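Local coordinates for protein 2-c-methyl-d-erythritol 2,4-cyclodiphosphate synthase (Plasmodium falciparum, PDB 4C82) that probably converts 4-diphosphocytidyl-2-C-methyl-D-erythritol 2-phosphate to 2-C-methyl-D-erythritol 2,4-cyclodiphosphate, releasing CMP, in non-mevalonate isoprenoid biosynthesis, at residues 136-141 and 150-155. The protein carries 1 engineered substitution. Residues are numbered along the deposited sequence; the frame is centred on the assembly and turned at random.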
loop_
_atom_site.group_PDB
_atom_site.type_symbol
_atom_site.label_atom_id
_atom_site.label_comp_id
_atom_site.label_asym_id
_atom_site.label_seq_id
_atom_site.Cartn_x
_atom_site.Cartn_y
_atom_site.Cartn_z
ATOM N N ASN A 136 -0.514 -3.398 -23.390
ATOM C CA ASN A 136 0.343 -2.356 -23.881
ATOM C C ASN A 136 1.169 -1.749 -22.707
ATOM O O ASN A 136 2.353 -1.529 -22.842
ATOM C CB ASN A 136 -0.553 -1.285 -24.503
ATOM C CG ASN A 136 0.176 -0.343 -25.437
ATOM O OD1 ASN A 136 1.407 -0.280 -25.482
ATOM N ND2 ASN A 136 -0.607 0.430 -26.192
ATOM N N ILE A 137 0.554 -1.476 -21.561
ATOM C CA ILE A 137 1.308 -0.898 -20.384
ATOM C C ILE A 137 2.408 -1.880 -19.968
ATOM O O ILE A 137 3.499 -1.483 -19.685
ATOM C CB ILE A 137 0.321 -0.597 -19.203
ATOM C CG1 ILE A 137 -0.672 0.533 -19.605
ATOM C CG2 ILE A 137 1.028 -0.242 -17.893
ATOM C CD1 ILE A 137 -1.941 0.702 -18.734
ATOM N N ILE A 138 2.113 -3.170 -19.964
ATOM C CA ILE A 138 3.056 -4.138 -19.422
ATOM C C ILE A 138 4.267 -4.238 -20.360
ATOM O O ILE A 138 5.435 -4.270 -19.897
ATOM C CB ILE A 138 2.380 -5.492 -19.190
ATOM C CG1 ILE A 138 1.432 -5.416 -17.971
ATOM C CG2 ILE A 138 3.421 -6.603 -18.981
ATOM C CD1 ILE A 138 0.518 -6.656 -17.782
ATOM N N LYS A 139 4.008 -4.212 -21.668
ATOM C CA LYS A 139 5.103 -4.270 -22.644
ATOM C C LYS A 139 5.934 -3.022 -22.519
ATOM O O LYS A 139 7.157 -3.096 -22.633
ATOM C CB LYS A 139 4.550 -4.406 -24.089
ATOM C CG LYS A 139 5.657 -4.765 -25.064
ATOM C CD LYS A 139 5.713 -3.796 -26.227
ATOM C CE LYS A 139 7.100 -3.810 -26.887
ATOM N NZ LYS A 139 7.165 -2.803 -27.985
ATOM N N ASN A 140 5.272 -1.858 -22.335
ATOM C CA ASN A 140 5.975 -0.576 -22.185
ATOM C C ASN A 140 6.868 -0.591 -20.958
ATOM O O ASN A 140 8.011 -0.159 -21.024
ATOM C CB ASN A 140 5.015 0.638 -22.026
ATOM C CG ASN A 140 4.382 1.083 -23.345
ATOM O OD1 ASN A 140 4.744 0.568 -24.408
ATOM N ND2 ASN A 140 3.422 2.059 -23.281
ATOM N N ILE A 141 6.333 -1.036 -19.812
ATOM C CA ILE A 141 7.154 -1.145 -18.598
ATOM C C ILE A 141 8.340 -2.103 -18.790
ATOM O O ILE A 141 9.481 -1.812 -18.373
ATOM C CB ILE A 141 6.299 -1.623 -17.394
ATOM C CG1 ILE A 141 5.296 -0.527 -17.039
ATOM C CG2 ILE A 141 7.208 -1.961 -16.186
ATOM C CD1 ILE A 141 4.216 -1.029 -16.096
ATOM N N SER A 150 6.675 -11.400 -17.486
ATOM C CA SER A 150 6.286 -12.182 -16.329
ATOM C C SER A 150 6.666 -11.568 -14.942
ATOM O O SER A 150 6.325 -12.118 -13.916
ATOM C CB SER A 150 6.855 -13.587 -16.444
ATOM O OG SER A 150 8.262 -13.535 -16.465
ATOM N N GLN A 151 7.445 -10.494 -14.922
ATOM C CA GLN A 151 7.825 -9.860 -13.644
ATOM C C GLN A 151 6.883 -8.657 -13.345
ATOM O O GLN A 151 7.055 -8.014 -12.341
ATOM C CB GLN A 151 9.285 -9.415 -13.672
ATOM C CG GLN A 151 10.291 -10.655 -13.715
ATOM C CD GLN A 151 11.692 -10.160 -14.092
ATOM O OE1 GLN A 151 12.039 -10.094 -15.278
ATOM N NE2 GLN A 151 12.400 -9.613 -13.113
ATOM N N ILE A 152 5.897 -8.423 -14.223
ATOM C CA ILE A 152 5.030 -7.229 -14.129
ATOM C C ILE A 152 3.553 -7.617 -13.972
ATOM O O ILE A 152 3.027 -8.560 -14.618
ATOM C CB ILE A 152 5.226 -6.303 -15.344
ATOM C CG1 ILE A 152 6.723 -6.036 -15.562
ATOM C CG2 ILE A 152 4.363 -5.029 -15.243
ATOM C CD1 ILE A 152 7.040 -5.659 -16.994
ATOM N N SER A 153 2.853 -6.870 -13.117
ATOM C CA SER A 153 1.396 -7.072 -12.978
ATOM C C SER A 153 0.840 -5.650 -12.972
ATOM O O SER A 153 1.433 -4.797 -12.288
ATOM C CB SER A 153 1.093 -7.676 -11.646
ATOM O OG SER A 153 -0.296 -7.436 -11.323
ATOM N N VAL A 154 -0.202 -5.365 -13.756
ATOM C CA VAL A 154 -0.794 -4.037 -13.683
ATOM C C VAL A 154 -2.306 -4.299 -13.528
ATOM O O VAL A 154 -2.869 -5.002 -14.372
ATOM C CB VAL A 154 -0.534 -3.140 -14.926
ATOM C CG1 VAL A 154 0.919 -2.846 -15.181
ATOM C CG2 VAL A 154 -1.111 -3.740 -16.171
ATOM N N LYS A 155 -2.931 -3.776 -12.444
ATOM C CA LYS A 155 -4.333 -4.032 -12.133
ATOM C C LYS A 155 -5.089 -2.714 -11.954
ATOM O O LYS A 155 -4.523 -1.752 -11.415
ATOM C CB LYS A 155 -4.529 -4.866 -10.864
ATOM C CG LYS A 155 -3.495 -5.951 -10.605
ATOM C CD LYS A 155 -3.910 -6.948 -9.527
ATOM C CE LYS A 155 -3.513 -6.526 -8.114
ATOM N NZ LYS A 155 -2.218 -5.838 -7.910
#
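Ile152 and Val154, alternate residues of one strand, meet Ile137, Ile138 and Ile141 on the strand-facing side of helix 134-145, all five side chains aliphatic. Followed outward, Ile152 begins with CB lying 4.1 Å from Ile138 CG2. One branch, CG2, touches both Ile138 CG1 and Ile141 CD1. The other, CG1, stands beside the backbone N (chi1 -50°), anti to the carbonyl carbon, and carries CD1 in against the helix backbone, 3.6 Å from Ile138 O and 3.8 Å from Ile141 CG2. The side chains of Ile138 and Ile152 run past each other in opposite directions, where the two backbones also come nearest.

Both methyls of Val154 touch Ile138 CG1, CG2 at 3.5 Å. Val154 CG2 also meets Ile138 CD1 at 3.7 Å, whereas CG1 reaches Ile137 CG2 at 3.8 Å and Ile141 CD1 at 3.9 Å, the latter a tip-to-tip meeting. Ile65 and Ile69 of helix 64-77 touch Ile137 and Ile141 respectively, while Ile121 of strand 114-124 packs on Ile141 and Val154.

Ser153, between the two strand residues, points away from the helix; its OG is hydrogen-bonded to Asp120 OD1, which also forms a salt bridge with Lys155 NZ, and the Ser153 side chain packs on Gly75 of a second subunit. The axes of helix segment 136-141 and strand segment 152-155 approach to 8.6 Å, their N-to-C directions 143° apart. This is the helix-to-sheet packing of a beta-alpha-beta crossover, in which helix 134-145 links parallel neighbours 114-124 and 152-157 within the YgbB-family subunit.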